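PDB 5YLN: alcohol dehydrogenase, zinc-containing, which probably catalyses the NAD+-dependent oxidation of alcohols to aldehydes or ketones, as a zinc-containing member of the medium-chain alcohol dehydrogenase family. Local coordinates for residues T140-L152 with L306-V320. Sequence-based numbering, arbitrary orientation.
Sequences TPEDLSDEALVML and LKALESHKIEPEKLV
A mainly apolar contact sets Leu-144, Ala-148, Met-151 and Leu-152, on and around helix 146-151 beside the mixed sheet (strands 66-72 and 347-350), against Leu-306 and Leu-309 of helix 302-310 and the 3-10 segment 316-319, which follow the last strand of the six-stranded parallel sheet. It is probably a contact within the catalytic domain, near the crossing from the Rossmann-type domain. Leu-152 points CD1 between the two leucines of the longer helix, tight at 3.5 Å from Leu-306 CD2 and 3.8 Å from Leu-309 CD1. Leu-306 CD2 is also touched by Pro-141 CD and Leu-149 CD2. Leu-144 crosses Leu-309 at about a right angle, its CD1 3.9 Å from Leu-309 CB, while CD2 lies by Leu-309 O. Farther along, Ala-148 CB meets the ring of Pro-316 at CG (3.7 Å). Met-151, bent at chi2 (-59°) and chi3 (95°), lays SD 3.8 Å from Leu-319 CB and carries CE to Val-320 CG2; its side chain is about 10 Å from the zinc bound by Cys-42 and His-64. Ser-145 N-caps helix 146-151, its OG accepting from Ala-148 N at 3.2 Å, and Glu-317 CB packs beside that hydroxyl. Glu-147 offers CB and CG to Val-320, while its bent chain carries the carboxylate away to a salt bridge with Lys-38. At the exposed end His-312 NE2 gives a weak bond, bent to 125°, to Asp-143 OD2, with carboxylate and ring planes nearly perpendicular; Asp-143 is poorly ordered. The Glu-310 carboxylate lies against the Pro-141 ring, OE2 3.4 Å from CG. Cohesion between the two segments therefore comes chiefly from largely buried leucine, methionine and proline side chains, and the lone weak polar link at the solvent-exposed end probably adds little.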
loop_
_atom_site.group_PDB
_atom_site.type_symbol
_atom_site.label_atom_id
_atom_site.label_comp_id
_atom_site.label_asym_id
_atom_site.label_seq_id
_atom_site.Cartn_x
_atom_site.Cartn_y
_atom_site.Cartn_z
ATOM N N THR A 140 17.982 -26.570 -13.240
ATOM C CA THR A 140 17.993 -26.751 -11.791
ATOM C C THR A 140 19.408 -27.036 -11.276
ATOM O O THR A 140 20.157 -27.804 -11.895
ATOM C CB THR A 140 17.075 -27.894 -11.375
ATOM O OG1 THR A 140 17.433 -29.089 -12.085
ATOM C CG2 THR A 140 15.617 -27.544 -11.667
ATOM N N PRO A 141 19.789 -26.435 -10.145
ATOM C CA PRO A 141 21.068 -26.791 -9.517
ATOM C C PRO A 141 21.025 -28.218 -8.994
ATOM O O PRO A 141 20.008 -28.666 -8.459
ATOM C CB PRO A 141 21.200 -25.781 -8.368
ATOM C CG PRO A 141 20.204 -24.697 -8.659
ATOM C CD PRO A 141 19.093 -25.356 -9.423
ATOM N N GLU A 142 22.142 -28.936 -9.154
ATOM C CA GLU A 142 22.210 -30.323 -8.694
ATOM C C GLU A 142 22.280 -30.442 -7.177
ATOM O O GLU A 142 22.150 -31.549 -6.654
ATOM C CB GLU A 142 23.416 -31.042 -9.310
ATOM C CG GLU A 142 23.374 -31.176 -10.829
ATOM C CD GLU A 142 24.425 -32.141 -11.364
ATOM O OE1 GLU A 142 24.757 -33.113 -10.648
ATOM O OE2 GLU A 142 24.917 -31.926 -12.496
ATOM N N ASP A 143 22.470 -29.334 -6.463
ATOM C CA ASP A 143 22.613 -29.375 -5.012
ATOM C C ASP A 143 21.275 -29.452 -4.280
ATOM O O ASP A 143 21.246 -29.798 -3.092
ATOM C CB ASP A 143 23.389 -28.137 -4.545
ATOM C CG ASP A 143 23.759 -28.191 -3.072
ATOM O OD1 ASP A 143 23.964 -29.308 -2.547
ATOM O OD2 ASP A 143 23.835 -27.110 -2.444
ATOM N N LEU A 144 20.172 -29.135 -4.947
ATOM C CA LEU A 144 18.888 -29.040 -4.279
ATOM C C LEU A 144 18.056 -30.295 -4.509
ATOM O O LEU A 144 18.112 -30.924 -5.568
ATOM C CB LEU A 144 18.122 -27.799 -4.752
ATOM C CG LEU A 144 18.711 -26.439 -4.353
ATOM C CD1 LEU A 144 17.771 -25.296 -4.727
ATOM C CD2 LEU A 144 19.046 -26.405 -2.863
ATOM N N SER A 145 17.290 -30.655 -3.488
ATOM C CA SER A 145 16.352 -31.763 -3.566
ATOM C C SER A 145 15.137 -31.398 -4.424
ATOM O O SER A 145 14.732 -30.234 -4.511
ATOM C CB SER A 145 15.888 -32.159 -2.165
ATOM O OG SER A 145 15.037 -31.148 -1.641
ATOM N N ASP A 146 14.560 -32.427 -5.055
ATOM C CA ASP A 146 13.353 -32.259 -5.866
ATOM C C ASP A 146 12.232 -31.604 -5.069
ATOM O O ASP A 146 11.534 -30.726 -5.577
ATOM C CB ASP A 146 12.893 -33.616 -6.395
ATOM C CG ASP A 146 13.783 -34.162 -7.522
ATOM O OD1 ASP A 146 14.800 -33.527 -7.891
ATOM O OD2 ASP A 146 13.436 -35.239 -8.058
ATOM N N GLU A 147 12.074 -31.993 -3.804
ATOM C CA GLU A 147 10.997 -31.445 -2.990
ATOM C C GLU A 147 11.184 -29.953 -2.774
ATOM O O GLU A 147 10.211 -29.193 -2.775
ATOM C CB GLU A 147 10.923 -32.177 -1.649
ATOM C CG GLU A 147 10.454 -33.628 -1.744
ATOM C CD GLU A 147 11.473 -34.543 -2.409
ATOM O OE1 GLU A 147 11.089 -35.257 -3.357
ATOM O OE2 GLU A 147 12.655 -34.534 -1.998
ATOM N N ALA A 148 12.431 -29.512 -2.593
ATOM C CA ALA A 148 12.678 -28.088 -2.435
ATOM C C ALA A 148 12.469 -27.349 -3.751
ATOM O O ALA A 148 11.950 -26.228 -3.761
ATOM C CB ALA A 148 14.089 -27.844 -1.901
ATOM N N LEU A 149 12.843 -27.965 -4.874
ATOM C CA LEU A 149 12.681 -27.280 -6.151
ATOM C C LEU A 149 11.212 -27.096 -6.516
ATOM O O LEU A 149 10.840 -26.054 -7.069
ATOM C CB LEU A 149 13.420 -28.040 -7.251
ATOM C CG LEU A 149 14.944 -27.985 -7.118
ATOM C CD1 LEU A 149 15.616 -29.043 -8.012
ATOM C CD2 LEU A 149 15.464 -26.543 -7.422
ATOM N N VAL A 150 10.361 -28.096 -6.245
ATOM C CA VAL A 150 8.942 -27.937 -6.576
ATOM C C VAL A 150 8.334 -26.768 -5.803
ATOM O O VAL A 150 7.430 -26.085 -6.298
ATOM C CB VAL A 150 8.178 -29.251 -6.319
ATOM C CG1 VAL A 150 6.658 -29.041 -6.432
ATOM C CG2 VAL A 150 8.617 -30.300 -7.305
ATOM N N MET A 151 8.810 -26.524 -4.578
ATOM C CA MET A 151 8.335 -25.394 -3.785
ATOM C C MET A 151 8.698 -24.051 -4.415
ATOM O O MET A 151 8.061 -23.041 -4.107
ATOM C CB MET A 151 8.891 -25.492 -2.357
ATOM C CG MET A 151 8.499 -26.772 -1.582
ATOM S SD MET A 151 6.705 -27.038 -1.373
ATOM C CE MET A 151 6.272 -28.118 -2.733
ATOM N N LEU A 152 9.682 -24.015 -5.308
ATOM C CA LEU A 152 10.058 -22.770 -5.955
ATOM C C LEU A 152 9.150 -22.406 -7.137
ATOM O O LEU A 152 9.287 -21.305 -7.695
ATOM C CB LEU A 152 11.519 -22.844 -6.416
ATOM C CG LEU A 152 12.564 -22.635 -5.315
ATOM C CD1 LEU A 152 13.940 -22.994 -5.837
ATOM C CD2 LEU A 152 12.585 -21.208 -4.813
ATOM N N LEU A 306 16.932 -19.340 -5.692
ATOM C CA LEU A 306 17.819 -20.463 -5.985
ATOM C C LEU A 306 19.198 -20.247 -5.363
ATOM O O LEU A 306 19.756 -21.151 -4.729
ATOM C CB LEU A 306 17.937 -20.659 -7.492
ATOM C CG LEU A 306 16.770 -21.303 -8.245
ATOM C CD1 LEU A 306 16.972 -21.074 -9.736
ATOM C CD2 LEU A 306 16.681 -22.799 -7.934
ATOM N N LYS A 307 19.753 -19.038 -5.514
ATOM C CA LYS A 307 21.037 -18.728 -4.891
ATOM C C LYS A 307 20.945 -18.839 -3.373
ATOM O O LYS A 307 21.783 -19.487 -2.735
ATOM C CB LYS A 307 21.511 -17.328 -5.297
ATOM C CG LYS A 307 21.944 -17.160 -6.755
ATOM C CD LYS A 307 22.721 -15.829 -6.914
ATOM C CE LYS A 307 22.753 -15.333 -8.344
ATOM N NZ LYS A 307 22.554 -13.846 -8.395
ATOM N N ALA A 308 19.909 -18.238 -2.780
ATOM C CA ALA A 308 19.739 -18.274 -1.335
ATOM C C ALA A 308 19.357 -19.661 -0.797
ATOM O O ALA A 308 19.229 -19.789 0.424
ATOM C CB ALA A 308 18.695 -17.230 -0.899
ATOM N N LEU A 309 19.187 -20.685 -1.646
ATOM C CA LEU A 309 18.902 -22.045 -1.194
ATOM C C LEU A 309 20.071 -23.003 -1.360
ATOM O O LEU A 309 20.223 -23.914 -0.544
ATOM C CB LEU A 309 17.694 -22.630 -1.945
ATOM C CG LEU A 309 16.295 -22.094 -1.650
ATOM C CD1 LEU A 309 15.267 -23.001 -2.298
ATOM C CD2 LEU A 309 16.054 -21.928 -0.142
ATOM N N GLU A 310 20.859 -22.858 -2.434
ATOM C CA GLU A 310 22.061 -23.672 -2.599
ATOM C C GLU A 310 23.023 -23.469 -1.440
ATOM O O GLU A 310 23.824 -24.359 -1.132
ATOM C CB GLU A 310 22.763 -23.325 -3.914
ATOM C CG GLU A 310 21.888 -23.382 -5.160
ATOM C CD GLU A 310 22.563 -22.726 -6.360
ATOM O OE1 GLU A 310 23.809 -22.803 -6.454
ATOM O OE2 GLU A 310 21.857 -22.127 -7.201
ATOM N N SER A 311 22.962 -22.302 -0.803
ATOM C CA SER A 311 23.713 -21.990 0.402
ATOM C C SER A 311 23.093 -22.579 1.661
ATOM O O SER A 311 23.693 -22.467 2.734
ATOM C CB SER A 311 23.815 -20.475 0.559
ATOM O OG SER A 311 22.552 -19.918 0.900
ATOM N N HIS A 312 21.898 -23.159 1.562
ATOM C CA HIS A 312 21.231 -23.829 2.682
ATOM C C HIS A 312 20.965 -22.881 3.848
ATOM O O HIS A 312 21.104 -23.255 5.013
ATOM C CB HIS A 312 22.023 -25.057 3.133
ATOM C CG HIS A 312 22.128 -26.111 2.077
ATOM N ND1 HIS A 312 21.056 -26.894 1.701
ATOM C CD2 HIS A 312 23.164 -26.489 1.292
ATOM C CE1 HIS A 312 21.431 -27.718 0.739
ATOM N NE2 HIS A 312 22.705 -27.493 0.473
ATOM N N LYS A 313 20.550 -21.650 3.532
ATOM C CA LYS A 313 20.051 -20.745 4.566
ATOM C C LYS A 313 18.800 -21.321 5.227
ATOM O O LYS A 313 18.790 -21.605 6.431
ATOM C CB LYS A 313 19.775 -19.356 3.973
ATOM C CG LYS A 313 20.999 -18.673 3.362
ATOM C CD LYS A 313 22.157 -18.646 4.346
ATOM C CE LYS A 313 23.492 -18.727 3.627
ATOM N NZ LYS A 313 24.668 -18.794 4.544
ATOM N N ILE A 314 17.733 -21.512 4.447
ATOM C CA ILE A 314 16.565 -22.263 4.892
ATOM C C ILE A 314 16.401 -23.485 3.999
ATOM O O ILE A 314 16.907 -23.547 2.873
ATOM C CB ILE A 314 15.264 -21.439 4.884
ATOM C CG1 ILE A 314 15.078 -20.785 3.519
ATOM C CG2 ILE A 314 15.228 -20.431 6.032
ATOM C CD1 ILE A 314 13.766 -20.086 3.385
ATOM N N GLU A 315 15.653 -24.456 4.514
ATOM C CA GLU A 315 15.409 -25.727 3.838
ATOM C C GLU A 315 13.920 -25.854 3.532
ATOM O O GLU A 315 13.145 -26.372 4.353
ATOM C CB GLU A 315 15.929 -26.897 4.681
ATOM C CG GLU A 315 15.797 -26.741 6.203
ATOM C CD GLU A 315 16.480 -27.881 6.978
ATOM O OE1 GLU A 315 17.696 -28.099 6.769
ATOM O OE2 GLU A 315 15.800 -28.560 7.787
ATOM N N PRO A 316 13.476 -25.392 2.358
ATOM C CA PRO A 316 12.040 -25.446 2.029
ATOM C C PRO A 316 11.482 -26.852 1.876
ATOM O O PRO A 316 10.257 -27.009 1.868
ATOM C CB PRO A 316 11.958 -24.680 0.708
ATOM C CG PRO A 316 13.340 -24.800 0.125
ATOM C CD PRO A 316 14.266 -24.785 1.275
ATOM N N GLU A 317 12.328 -27.878 1.763
ATOM C CA GLU A 317 11.794 -29.220 1.616
ATOM C C GLU A 317 10.973 -29.643 2.823
ATOM O O GLU A 317 10.228 -30.618 2.719
ATOM C CB GLU A 317 12.918 -30.231 1.357
ATOM C CG GLU A 317 14.004 -30.302 2.416
ATOM C CD GLU A 317 15.129 -29.271 2.221
ATOM O OE1 GLU A 317 16.213 -29.488 2.799
ATOM O OE2 GLU A 317 14.943 -28.257 1.507
ATOM N N LYS A 318 11.059 -28.928 3.951
ATOM C CA LYS A 318 10.224 -29.307 5.084
ATOM C C LYS A 318 8.763 -28.883 4.917
ATOM O O LYS A 318 7.939 -29.247 5.751
ATOM C CB LYS A 318 10.807 -28.758 6.399
ATOM C CG LYS A 318 11.131 -27.279 6.432
ATOM C CD LYS A 318 11.905 -26.922 7.710
ATOM C CE LYS A 318 12.658 -25.602 7.562
ATOM N NZ LYS A 318 13.647 -25.360 8.658
ATOM N N LEU A 319 8.426 -28.141 3.857
ATOM C CA LEU A 319 7.032 -27.937 3.479
ATOM C C LEU A 319 6.368 -29.210 2.960
ATOM O O LEU A 319 5.140 -29.248 2.843
ATOM C CB LEU A 319 6.933 -26.842 2.416
ATOM C CG LEU A 319 7.219 -25.445 2.999
ATOM C CD1 LEU A 319 7.499 -24.428 1.905
ATOM C CD2 LEU A 319 6.074 -24.963 3.886
ATOM N N VAL A 320 7.137 -30.244 2.624
ATOM C CA VAL A 320 6.581 -31.441 1.997
ATOM C C VAL A 320 6.451 -32.532 3.049
ATOM O O VAL A 320 7.435 -32.902 3.701
ATOM C CB VAL A 320 7.434 -31.913 0.810
ATOM C CG1 VAL A 320 6.915 -33.279 0.300
ATOM C CG2 VAL A 320 7.399 -30.862 -0.301
#